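PDB 3DDD: putative Acetyltransferase from Pyrococcus horikoshii, which binds coenzyme A and probably transfers an acyl group from it to an acceptor that is not known. Local coordinates for residues 36-41 against 45-50; 27-32 against 65-70; 90-95 against 131-136. All blocks are in the same frame, centred on the assembly; numbering follows the deposited sequence.

In the fold
All three contacts lie within the first of two GNAT family regions. Contacts 1 and 2, with centres about 14 Å apart, share helix 30-41: its C-terminal part packs on the start of helix 47-60, while its N-terminal end rests on strand 65-70. Along the chain contact 1 is nested inside the loop closed by contact 2, and a salt bridge between E31 and R47 ties the two. Contact 3 follows in series, its centre about 17 Å from either, and joins strand 86-94 to helix 131-136. It meets contact 1 at Y41 and M92, and both touch coenzyme A, whereas contact 2 joins the start of the same helix to strand 65-70, farther from the cofactor.

Contact 1: residues 36-41 against 45-50; sequences IFIDAY and GPRESV. With COA (coenzyme A), chain B.
I38 and V50 lose the most surface where helix 30-41 meets the first turn of helix 47-60, the consecutive helix pair that follows the first strand of the GNAT fold. I38 sends CD1 onto the aliphatic part of R47, 3.7 Å from its CG, and the two side chains run at about a right angle to each other. The I38 chain gets there with CG1 anti to the carbonyl carbon (chi1 -75°) and then extended. The arginine bends at CD and carries its guanidinium obliquely past the same methyl, on to E31, with which NH2 forms a salt bridge. V50 is buried and works with both methyls: CG2 lies 4.2 Å from I38 CG1, while CG1 turns to the ring of F37. F43 of the intervening loop also touches I38 and V50. Van der Waals contact joins the two segments; no hydrogen bond passes between them. The F37 ring in turn backs the pocket: its CE1 lies over one face of the Y41 ring, and C6P of coenzyme A lies over the opposite face, 3.2 Å above the plane. The tyrosine is thus sandwiched between F37 and the cofactor, its OH bonded to the backbone O of M92. On the V50 side, F37 is met obliquely at one ortho carbon, CD2, which lies 3.4 Å from V50 CG1.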
loop_
_atom_site.group_PDB
_atom_site.type_symbol
_atom_site.label_atom_id
_atom_site.label_comp_id
_atom_site.label_asym_id
_atom_site.label_seq_id
_atom_site.Cartn_x
_atom_site.Cartn_y
_atom_site.Cartn_z
ATOM N N ILE A 36 -2.770 10.508 13.884
ATOM C CA ILE A 36 -1.354 10.495 13.548
ATOM C C ILE A 36 -1.184 10.658 12.052
ATOM O O ILE A 36 -0.362 11.488 11.599
ATOM C CB ILE A 36 -0.629 9.215 13.997
ATOM C CG1 ILE A 36 -0.534 9.175 15.525
ATOM C CG2 ILE A 36 0.765 9.187 13.407
ATOM C CD1 ILE A 36 -0.581 7.811 16.091
ATOM N N PHE A 37 -1.963 9.889 11.284
ATOM C CA PHE A 37 -1.771 9.850 9.835
ATOM C C PHE A 37 -2.087 11.202 9.191
ATOM O O PHE A 37 -1.352 11.644 8.345
ATOM C CB PHE A 37 -2.586 8.744 9.172
ATOM C CG PHE A 37 -2.536 8.796 7.680
ATOM C CD1 PHE A 37 -1.539 8.146 6.988
ATOM C CD2 PHE A 37 -3.470 9.531 6.964
ATOM C CE1 PHE A 37 -1.488 8.201 5.603
ATOM C CE2 PHE A 37 -3.425 9.589 5.591
ATOM C CZ PHE A 37 -2.440 8.931 4.907
ATOM N N ILE A 38 -3.169 11.845 9.635
ATOM C CA ILE A 38 -3.648 13.109 9.089
ATOM C C ILE A 38 -2.673 14.249 9.404
ATOM O O ILE A 38 -2.407 15.093 8.553
ATOM C CB ILE A 38 -5.075 13.421 9.642
ATOM C CG1 ILE A 38 -6.117 12.525 8.946
ATOM C CG2 ILE A 38 -5.440 14.878 9.454
ATOM C CD1 ILE A 38 -7.509 12.678 9.562
ATOM N N ASP A 39 -2.186 14.293 10.642
ATOM C CA ASP A 39 -1.039 15.127 11.016
ATOM C C ASP A 39 0.206 14.822 10.138
ATOM O O ASP A 39 0.658 15.662 9.340
ATOM C CB ASP A 39 -0.760 14.948 12.508
ATOM C CG ASP A 39 0.334 15.845 13.019
ATOM O OD1 ASP A 39 1.277 16.144 12.271
ATOM O OD2 ASP A 39 0.280 16.240 14.191
ATOM N N ALA A 40 0.740 13.622 10.240
ATOM C CA ALA A 40 1.982 13.326 9.559
ATOM C C ALA A 40 1.915 13.630 8.043
ATOM O O ALA A 40 2.832 14.201 7.495
ATOM C CB ALA A 40 2.410 11.862 9.828
ATOM N N TYR A 41 0.830 13.254 7.380
ATOM C CA TYR A 41 0.718 13.388 5.921
ATOM C C TYR A 41 -0.020 14.669 5.472
ATOM O O TYR A 41 -0.206 14.855 4.282
ATOM C CB TYR A 41 0.028 12.137 5.315
ATOM C CG TYR A 41 0.866 10.852 5.314
ATOM C CD1 TYR A 41 0.968 10.067 6.455
ATOM C CD2 TYR A 41 1.542 10.421 4.163
ATOM C CE1 TYR A 41 1.700 8.869 6.459
ATOM C CE2 TYR A 41 2.313 9.216 4.155
ATOM C CZ TYR A 41 2.379 8.446 5.316
ATOM O OH TYR A 41 3.125 7.267 5.365
ATOM N N GLY A 45 -8.194 15.773 3.160
ATOM C CA GLY A 45 -9.426 15.041 2.830
ATOM C C GLY A 45 -10.298 14.683 4.016
ATOM O O GLY A 45 -9.961 14.994 5.164
ATOM N N PRO A 46 -11.413 13.986 3.757
ATOM C CA PRO A 46 -12.300 13.607 4.847
ATOM C C PRO A 46 -11.721 12.472 5.724
ATOM O O PRO A 46 -11.079 11.552 5.222
ATOM C CB PRO A 46 -13.586 13.162 4.119
ATOM C CG PRO A 46 -13.122 12.675 2.802
ATOM C CD PRO A 46 -11.884 13.475 2.456
ATOM N N ARG A 47 -11.997 12.557 7.021
ATOM C CA ARG A 47 -11.489 11.633 8.026
ATOM C C ARG A 47 -11.856 10.161 7.775
ATOM O O ARG A 47 -11.004 9.260 7.818
ATOM C CB ARG A 47 -12.061 12.045 9.387
ATOM C CG ARG A 47 -11.038 12.223 10.476
ATOM C CD ARG A 47 -11.680 12.226 11.841
ATOM N NE ARG A 47 -10.971 11.352 12.780
ATOM C CZ ARG A 47 -9.798 11.626 13.338
ATOM N NH1 ARG A 47 -9.163 12.756 13.053
ATOM N NH2 ARG A 47 -9.250 10.759 14.184
ATOM N N GLU A 48 -13.144 9.944 7.539
ATOM C CA GLU A 48 -13.735 8.642 7.302
ATOM C C GLU A 48 -12.972 7.864 6.245
ATOM O O GLU A 48 -12.879 6.647 6.267
ATOM C CB GLU A 48 -15.196 8.858 6.859
ATOM C CG GLU A 48 -16.029 7.593 6.689
ATOM C CD GLU A 48 -15.726 6.839 5.403
ATOM O OE1 GLU A 48 -15.284 7.470 4.411
ATOM O OE2 GLU A 48 -15.931 5.602 5.398
ATOM N N SER A 49 -12.425 8.583 5.297
ATOM C CA SER A 49 -11.617 7.978 4.262
ATOM C C SER A 49 -10.469 7.164 4.877
ATOM O O SER A 49 -10.249 5.996 4.527
ATOM C CB SER A 49 -11.077 9.104 3.379
ATOM O OG SER A 49 -10.760 8.599 2.121
ATOM N N VAL A 50 -9.728 7.801 5.787
ATOM C CA VAL A 50 -8.558 7.192 6.441
ATOM C C VAL A 50 -9.016 6.100 7.419
ATOM O O VAL A 50 -8.425 5.035 7.466
ATOM C CB VAL A 50 -7.689 8.250 7.202
ATOM C CG1 VAL A 50 -6.309 7.679 7.594
ATOM C CG2 VAL A 50 -7.522 9.520 6.355
HETATM N N1A COA B . 13.309 15.225 5.253
HETATM C C2A COA B . 14.299 14.358 4.867
HETATM N N3A COA B . 14.589 13.261 5.652
HETATM C C4A COA B . 13.877 13.073 6.802
HETATM C C5A COA B . 12.866 13.921 7.197
HETATM C C6A COA B . 12.593 15.013 6.410
HETATM N N6A COA B . 11.876 15.965 6.966
HETATM N N7A COA B . 12.328 13.497 8.364
HETATM C C8A COA B . 12.977 12.360 8.695
HETATM N N9A COA B . 13.927 12.095 7.732
HETATM C C1B COA B . 14.767 10.895 7.584
HETATM C C2B COA B . 16.230 11.235 7.840
HETATM O O2B COA B . 17.109 10.409 7.135
HETATM C C3B COA B . 16.351 10.927 9.307
HETATM O O3B COA B . 17.679 10.732 9.656
HETATM P P3B COA B . 18.624 11.954 10.100
HETATM O O7A COA B . 19.889 11.378 10.724
HETATM O O8A COA B . 17.885 12.743 11.141
HETATM O O9A COA B . 19.085 12.644 8.860
HETATM C C4B COA B . 15.524 9.668 9.365
HETATM O O4B COA B . 14.394 9.986 8.586
HETATM C C5B COA B . 15.128 9.215 10.753
HETATM O O5B COA B . 14.609 10.294 11.454
HETATM P P1A COA B . 13.502 10.013 12.564
HETATM O O1A COA B . 13.561 11.115 13.589
HETATM O O2A COA B . 13.648 8.664 13.215
HETATM O O3A COA B . 12.181 10.054 11.656
HETATM P P2A COA B . 10.773 10.610 12.190
HETATM O O4A COA B . 10.429 10.328 13.609
HETATM O O5A COA B . 10.676 12.092 11.873
HETATM O O6A COA B . 9.736 9.884 11.177
HETATM C CBP COA B . 8.780 9.758 8.864
HETATM C CCP COA B . 10.014 9.879 9.788
HETATM C CDP COA B . 7.832 8.732 9.484
HETATM C CEP COA B . 9.295 9.226 7.517
HETATM C CAP COA B . 8.109 11.082 8.442
HETATM O OAP COA B . 8.655 12.203 9.060
HETATM C C9P COA B . 6.598 11.160 8.480
HETATM O O9P COA B . 5.804 10.737 9.509
HETATM N N8P COA B . 5.969 11.681 7.450
HETATM C C7P COA B . 4.815 10.981 6.958
HETATM C C6P COA B . 4.677 11.068 5.464
HETATM C C5P COA B . 5.966 10.822 4.759
HETATM O O5P COA B . 6.321 11.731 3.966
HETATM N N4P COA B . 6.655 9.676 5.032
HETATM C C3P COA B . 6.136 8.311 5.284
HETATM C C2P COA B . 6.008 7.339 4.073
HETATM S S1P COA B . 7.515 6.536 3.395
#

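Contact 2: residues 27-32 against 65-70; sequences PDDIED and CLLAFL
L67, in the middle of strand 65-70, meets D29 at the entry to helix 30-41, and F69 extends the contact to D32. The strand alternates its sides: L66 and A68 face helix 103-118 on the other side of the sheet, whereas L67 points to this helix start and F69 reaches it with the end of its ring. L67 brings one branch, CD1, against the methylene of D29, 3.5 Å from its CB, and the same methyl lies 3.6 Å from D29 CG, the carboxylate carbon. Two residues on, F69 lays its ring edge toward two acids. CZ lies 4.2 Å from D29 OD1 and CE1 4.1 Å from D32 OD2, both oxygens near the ring plane. The D29 carboxylate is turned 57° from that plane and the D32 carboxylate 66°. With CG beside its own backbone N (chi1 -63°), D29 directs its oxygens to OD1's salt bridge with R23 of strand 21-24 and OD2's bond from the backbone N of T26. Replacing D29 by an alanine would probably leave the R23 guanidinium without its buried carboxylate mate and the T26 N-H without its acceptor. The chemistry is therefore mixed: apolar contact at L67, and at F69 an edge whose hydrogens can give the oxygens at most a weak attraction, the charge of D29 being probably offset by R23.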
loop_
_atom_site.group_PDB
_atom_site.type_symbol
_atom_site.label_atom_id
_atom_site.label_comp_id
_atom_site.label_asym_id
_atom_site.label_seq_id
_atom_site.Cartn_x
_atom_site.Cartn_y
_atom_site.Cartn_z
ATOM N N PRO A 27 -8.087 -2.565 17.200
ATOM C CA PRO A 27 -9.065 -1.670 16.581
ATOM C C PRO A 27 -9.582 -0.546 17.497
ATOM O O PRO A 27 -10.142 0.436 16.994
ATOM C CB PRO A 27 -10.199 -2.633 16.154
ATOM C CG PRO A 27 -9.516 -3.976 16.059
ATOM C CD PRO A 27 -8.579 -3.953 17.227
ATOM N N ASP A 28 -9.392 -0.647 18.810
ATOM C CA ASP A 28 -9.737 0.498 19.667
ATOM C C ASP A 28 -8.829 1.693 19.428
ATOM O O ASP A 28 -9.173 2.776 19.852
ATOM C CB ASP A 28 -9.689 0.168 21.159
ATOM C CG ASP A 28 -10.529 -1.057 21.518
ATOM O OD1 ASP A 28 -11.534 -1.346 20.803
ATOM O OD2 ASP A 28 -10.162 -1.732 22.513
ATOM N N ASP A 29 -7.677 1.493 18.768
ATOM C CA ASP A 29 -6.742 2.575 18.504
ATOM C C ASP A 29 -6.949 3.292 17.147
ATOM O O ASP A 29 -6.104 4.115 16.756
ATOM C CB ASP A 29 -5.317 2.037 18.549
ATOM C CG ASP A 29 -4.945 1.514 19.902
ATOM O OD1 ASP A 29 -4.968 2.276 20.880
ATOM O OD2 ASP A 29 -4.622 0.334 19.999
ATOM N N ILE A 30 -8.056 3.001 16.453
ATOM C CA ILE A 30 -8.251 3.494 15.076
ATOM C C ILE A 30 -8.263 5.017 15.006
ATOM O O ILE A 30 -7.642 5.603 14.121
ATOM C CB ILE A 30 -9.537 2.890 14.407
ATOM C CG1 ILE A 30 -9.297 1.430 14.028
ATOM C CG2 ILE A 30 -9.922 3.614 13.101
ATOM C CD1 ILE A 30 -8.568 1.270 12.715
ATOM N N GLU A 31 -8.946 5.661 15.941
ATOM C CA GLU A 31 -9.034 7.108 15.909
ATOM C C GLU A 31 -7.638 7.732 16.067
ATOM O O GLU A 31 -7.271 8.649 15.321
ATOM C CB GLU A 31 -10.029 7.636 16.945
ATOM C CG GLU A 31 -11.559 7.325 16.631
ATOM C CD GLU A 31 -12.050 7.758 15.215
ATOM O OE1 GLU A 31 -11.456 8.663 14.581
ATOM O OE2 GLU A 31 -13.044 7.177 14.718
ATOM N N ASP A 32 -6.854 7.217 17.009
ATOM C CA ASP A 32 -5.489 7.704 17.182
ATOM C C ASP A 32 -4.626 7.478 15.948
ATOM O O ASP A 32 -3.844 8.345 15.563
ATOM C CB ASP A 32 -4.832 7.069 18.423
ATOM C CG ASP A 32 -5.467 7.536 19.718
ATOM O OD1 ASP A 32 -6.286 8.490 19.672
ATOM O OD2 ASP A 32 -5.123 6.981 20.780
ATOM N N CYS A 65 0.329 -3.547 13.430
ATOM C CA CYS A 65 0.503 -2.132 13.663
ATOM C C CYS A 65 1.134 -1.850 15.035
ATOM O O CYS A 65 0.619 -2.251 16.078
ATOM C CB CYS A 65 -0.818 -1.404 13.472
ATOM S SG CYS A 65 -0.675 0.376 13.796
ATOM N N LEU A 66 2.283 -1.179 14.997
ATOM C CA LEU A 66 2.958 -0.670 16.210
ATOM C C LEU A 66 2.642 0.808 16.406
ATOM O O LEU A 66 2.673 1.571 15.443
ATOM C CB LEU A 66 4.471 -0.897 16.138
ATOM C CG LEU A 66 4.893 -2.375 16.159
ATOM C CD1 LEU A 66 6.360 -2.412 16.301
ATOM C CD2 LEU A 66 4.182 -3.168 17.277
ATOM N N LEU A 67 2.292 1.186 17.642
ATOM C CA LEU A 67 1.935 2.574 18.000
ATOM C C LEU A 67 2.865 3.064 19.090
ATOM O O LEU A 67 3.116 2.311 20.023
ATOM C CB LEU A 67 0.516 2.655 18.549
ATOM C CG LEU A 67 -0.688 2.506 17.628
ATOM C CD1 LEU A 67 -1.874 2.800 18.473
ATOM C CD2 LEU A 67 -0.642 3.425 16.425
ATOM N N ALA A 68 3.365 4.304 18.961
ATOM C CA ALA A 68 4.288 4.932 19.930
ATOM C C ALA A 68 3.552 6.039 20.684
ATOM O O ALA A 68 2.896 6.888 20.089
ATOM C CB ALA A 68 5.510 5.501 19.231
ATOM N N PHE A 69 3.638 5.992 21.994
ATOM C CA PHE A 69 2.893 6.867 22.860
ATOM C C PHE A 69 3.892 7.575 23.760
ATOM O O PHE A 69 4.813 6.945 24.287
ATOM C CB PHE A 69 1.943 6.043 23.745
ATOM C CG PHE A 69 0.730 5.530 23.037
ATOM C CD1 PHE A 69 -0.437 6.278 22.996
ATOM C CD2 PHE A 69 0.733 4.278 22.442
ATOM C CE1 PHE A 69 -1.572 5.791 22.351
ATOM C CE2 PHE A 69 -0.394 3.794 21.792
ATOM C CZ PHE A 69 -1.544 4.544 21.752
ATOM N N LEU A 70 3.731 8.882 23.919
ATOM C CA LEU A 70 4.432 9.604 24.972
ATOM C C LEU A 70 3.380 10.028 25.972
ATOM O O LEU A 70 2.675 11.014 25.735
ATOM C CB LEU A 70 5.189 10.812 24.422
ATOM C CG LEU A 70 6.028 11.548 25.464
ATOM C CD1 LEU A 70 7.145 10.671 26.098
ATOM C CD2 LEU A 70 6.606 12.823 24.837
#

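Contact 3: residues 90-95 against 131-136; sequences GLMGVK and YGLYKK. With COA (coenzyme A), chain B.
M92, a selenomethionine in strand 86-94, reaches across to Y134 and L133 of helix 131-136. Its chain starts beside the backbone N (chi1 -62°) and bends again at both following torsions, which leaves CG 3.6 Å from Y134 OH, near the plane of that ring and at its edge, while CE reaches L133 CD1 at 4.4 Å. The side chains of M92 and Y134 lie alongside each other, pointing opposite ways; F108 of helix 103-118 touches M92 and L133 and meets the Y134 ring with planes at about 45°. The backbone O of M92 lies against C3P of the pantetheine arm. G93 follows with its CA 3.2 Å from O9P of coenzyme A. At V94 the backbone N donates to that same O9P over 2.8 Å, nearly straight at 160°, as a neighbouring strand would, and CG2 of the side chain lies beside the pyrophosphate. Helix 131-136 lines another part of the cofactor. Y134 OH lies 3.1 Å from the thiol sulfur S1P, in the plane of the ring, and L133 packs CB on the ribose. The extended chain of K136 carries NZ to the 3'-phosphate, 2.9 Å from O7A, with a second bond to O3B. A tyrosine near the sulfur, here from the helix after strand 121-126, is as in many GNAT enzymes; pantetheine running along a strand, and cofactor-binding amides of R100, G102 and G104 in the Q/R-x-x-G-x-G/A pyrophosphate motif that begins at Q99, are typical of the GNAT acetyl-CoA site.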
loop_
_atom_site.group_PDB
_atom_site.type_symbol
_atom_site.label_atom_id
_atom_site.label_comp_id
_atom_site.label_asym_id
_atom_site.label_seq_id
_atom_site.Cartn_x
_atom_site.Cartn_y
_atom_site.Cartn_z
ATOM N N GLY A 90 4.387 -0.332 5.590
ATOM C CA GLY A 90 3.667 0.842 5.177
ATOM C C GLY A 90 3.060 1.634 6.309
ATOM O O GLY A 90 3.158 1.245 7.480
ATOM N N LEU A 91 2.494 2.791 5.970
ATOM C CA LEU A 91 1.716 3.593 6.929
ATOM C C LEU A 91 2.587 4.176 8.065
ATOM O O LEU A 91 2.102 4.467 9.146
ATOM C CB LEU A 91 0.489 2.776 7.456
ATOM C CG LEU A 91 -0.579 2.305 6.440
ATOM C CD1 LEU A 91 -1.896 1.748 7.097
ATOM C CD2 LEU A 91 -0.954 3.463 5.486
HETATM N N MSE A 92 3.883 4.380 7.791
HETATM C CA MSE A 92 4.759 5.090 8.717
HETATM C C MSE A 92 4.361 6.578 8.850
HETATM O O MSE A 92 4.120 7.267 7.865
HETATM C CB MSE A 92 6.210 5.012 8.271
HETATM C CG MSE A 92 6.799 3.613 8.221
HETATM SE SE MSE A 92 7.290 2.895 9.941
HETATM C CE MSE A 92 8.561 4.288 10.470
ATOM N N GLY A 93 4.355 7.063 10.082
ATOM C CA GLY A 93 3.860 8.383 10.390
ATOM C C GLY A 93 4.201 8.770 11.807
ATOM O O GLY A 93 3.942 8.005 12.741
ATOM N N VAL A 94 4.799 9.957 11.959
ATOM C CA VAL A 94 5.006 10.573 13.268
ATOM C C VAL A 94 4.477 11.976 13.202
ATOM O O VAL A 94 4.719 12.693 12.235
ATOM C CB VAL A 94 6.476 10.537 13.643
ATOM C CG1 VAL A 94 6.790 11.388 14.922
ATOM C CG2 VAL A 94 6.894 9.046 13.818
ATOM N N LYS A 95 3.726 12.358 14.232
ATOM C CA LYS A 95 3.074 13.657 14.278
ATOM C C LYS A 95 4.134 14.726 14.162
ATOM O O LYS A 95 5.186 14.590 14.746
ATOM C CB LYS A 95 2.301 13.809 15.585
ATOM C CG LYS A 95 0.923 13.145 15.600
ATOM C CD LYS A 95 0.284 13.386 16.956
ATOM C CE LYS A 95 -1.192 13.047 16.984
ATOM N NZ LYS A 95 -1.709 13.340 18.327
ATOM N N TYR A 131 12.853 7.991 2.904
ATOM C CA TYR A 131 13.960 7.382 2.174
ATOM C C TYR A 131 15.221 7.248 3.017
ATOM O O TYR A 131 15.836 6.172 3.061
ATOM C CB TYR A 131 14.233 8.177 0.881
ATOM C CG TYR A 131 15.273 7.542 -0.018
ATOM C CD1 TYR A 131 14.904 6.582 -0.938
ATOM C CD2 TYR A 131 16.609 7.904 0.059
ATOM C CE1 TYR A 131 15.821 5.982 -1.738
ATOM C CE2 TYR A 131 17.573 7.283 -0.748
ATOM C CZ TYR A 131 17.159 6.323 -1.643
ATOM O OH TYR A 131 18.043 5.694 -2.484
ATOM N N GLY A 132 15.615 8.334 3.685
ATOM C CA GLY A 132 16.843 8.338 4.466
ATOM C C GLY A 132 16.819 7.420 5.676
ATOM O O GLY A 132 17.846 6.944 6.103
ATOM N N LEU A 133 15.651 7.242 6.273
ATOM C CA LEU A 133 15.445 6.287 7.367
ATOM C C LEU A 133 15.731 4.873 6.849
ATOM O O LEU A 133 16.564 4.154 7.381
ATOM C CB LEU A 133 14.005 6.415 7.890
ATOM C CG LEU A 133 13.575 5.940 9.289
ATOM C CD1 LEU A 133 12.211 6.580 9.718
ATOM C CD2 LEU A 133 13.467 4.446 9.330
ATOM N N TYR A 134 15.075 4.486 5.765
ATOM C CA TYR A 134 15.150 3.092 5.287
ATOM C C TYR A 134 16.565 2.733 4.774
ATOM O O TYR A 134 17.023 1.585 4.875
ATOM C CB TYR A 134 14.091 2.854 4.214
ATOM C CG TYR A 134 12.700 3.362 4.622
ATOM C CD1 TYR A 134 12.156 3.062 5.854
ATOM C CD2 TYR A 134 11.954 4.149 3.761
ATOM C CE1 TYR A 134 10.860 3.543 6.212
ATOM C CE2 TYR A 134 10.685 4.598 4.086
ATOM C CZ TYR A 134 10.158 4.317 5.321
ATOM O OH TYR A 134 8.924 4.815 5.621
ATOM N N LYS A 135 17.246 3.721 4.235
ATOM C CA LYS A 135 18.599 3.526 3.733
ATOM C C LYS A 135 19.577 3.177 4.849
ATOM O O LYS A 135 20.480 2.393 4.631
ATOM C CB LYS A 135 19.058 4.770 2.941
ATOM C CG LYS A 135 20.169 4.449 1.940
ATOM C CD LYS A 135 20.113 5.270 0.660
ATOM C CE LYS A 135 20.551 4.462 -0.575
ATOM N NZ LYS A 135 19.602 3.315 -0.831
ATOM N N LYS A 136 19.368 3.739 6.047
ATOM C CA LYS A 136 20.156 3.402 7.232
ATOM C C LYS A 136 20.071 1.911 7.592
ATOM O O LYS A 136 21.001 1.403 8.172
ATOM C CB LYS A 136 19.703 4.209 8.451
ATOM C CG LYS A 136 20.124 5.676 8.488
ATOM C CD LYS A 136 19.370 6.460 9.598
ATOM C CE LYS A 136 19.784 7.949 9.634
ATOM N NZ LYS A 136 19.461 8.516 10.986
HETATM N N1A COA B . 13.309 15.225 5.253
HETATM C C2A COA B . 14.299 14.358 4.867
HETATM N N3A COA B . 14.589 13.261 5.652
HETATM C C4A COA B . 13.877 13.073 6.802
HETATM C C5A COA B . 12.866 13.921 7.197
HETATM C C6A COA B . 12.593 15.013 6.410
HETATM N N6A COA B . 11.876 15.965 6.966
HETATM N N7A COA B . 12.328 13.497 8.364
HETATM C C8A COA B . 12.977 12.360 8.695
HETATM N N9A COA B . 13.927 12.095 7.732
HETATM C C1B COA B . 14.767 10.895 7.584
HETATM C C2B COA B . 16.230 11.235 7.840
HETATM O O2B COA B . 17.109 10.409 7.135
HETATM C C3B COA B . 16.351 10.927 9.307
HETATM O O3B COA B . 17.679 10.732 9.656
HETATM P P3B COA B . 18.624 11.954 10.100
HETATM O O7A COA B . 19.889 11.378 10.724
HETATM O O8A COA B . 17.885 12.743 11.141
HETATM O O9A COA B . 19.085 12.644 8.860
HETATM C C4B COA B . 15.524 9.668 9.365
HETATM O O4B COA B . 14.394 9.986 8.586
HETATM C C5B COA B . 15.128 9.215 10.753
HETATM O O5B COA B . 14.609 10.294 11.454
HETATM P P1A COA B . 13.502 10.013 12.564
HETATM O O1A COA B . 13.561 11.115 13.589
HETATM O O2A COA B . 13.648 8.664 13.215
HETATM O O3A COA B . 12.181 10.054 11.656
HETATM P P2A COA B . 10.773 10.610 12.190
HETATM O O4A COA B . 10.429 10.328 13.609
HETATM O O5A COA B . 10.676 12.092 11.873
HETATM O O6A COA B . 9.736 9.884 11.177
HETATM C CBP COA B . 8.780 9.758 8.864
HETATM C CCP COA B . 10.014 9.879 9.788
HETATM C CDP COA B . 7.832 8.732 9.484
HETATM C CEP COA B . 9.295 9.226 7.517
HETATM C CAP COA B . 8.109 11.082 8.442
HETATM O OAP COA B . 8.655 12.203 9.060
HETATM C C9P COA B . 6.598 11.160 8.480
HETATM O O9P COA B . 5.804 10.737 9.509
HETATM N N8P COA B . 5.969 11.681 7.450
HETATM C C7P COA B . 4.815 10.981 6.958
HETATM C C6P COA B . 4.677 11.068 5.464
HETATM C C5P COA B . 5.966 10.822 4.759
HETATM O O5P COA B . 6.321 11.731 3.966
HETATM N N4P COA B . 6.655 9.676 5.032
HETATM C C3P COA B . 6.136 8.311 5.284
HETATM C C2P COA B . 6.008 7.339 4.073
HETATM S S1P COA B . 7.515 6.536 3.395
#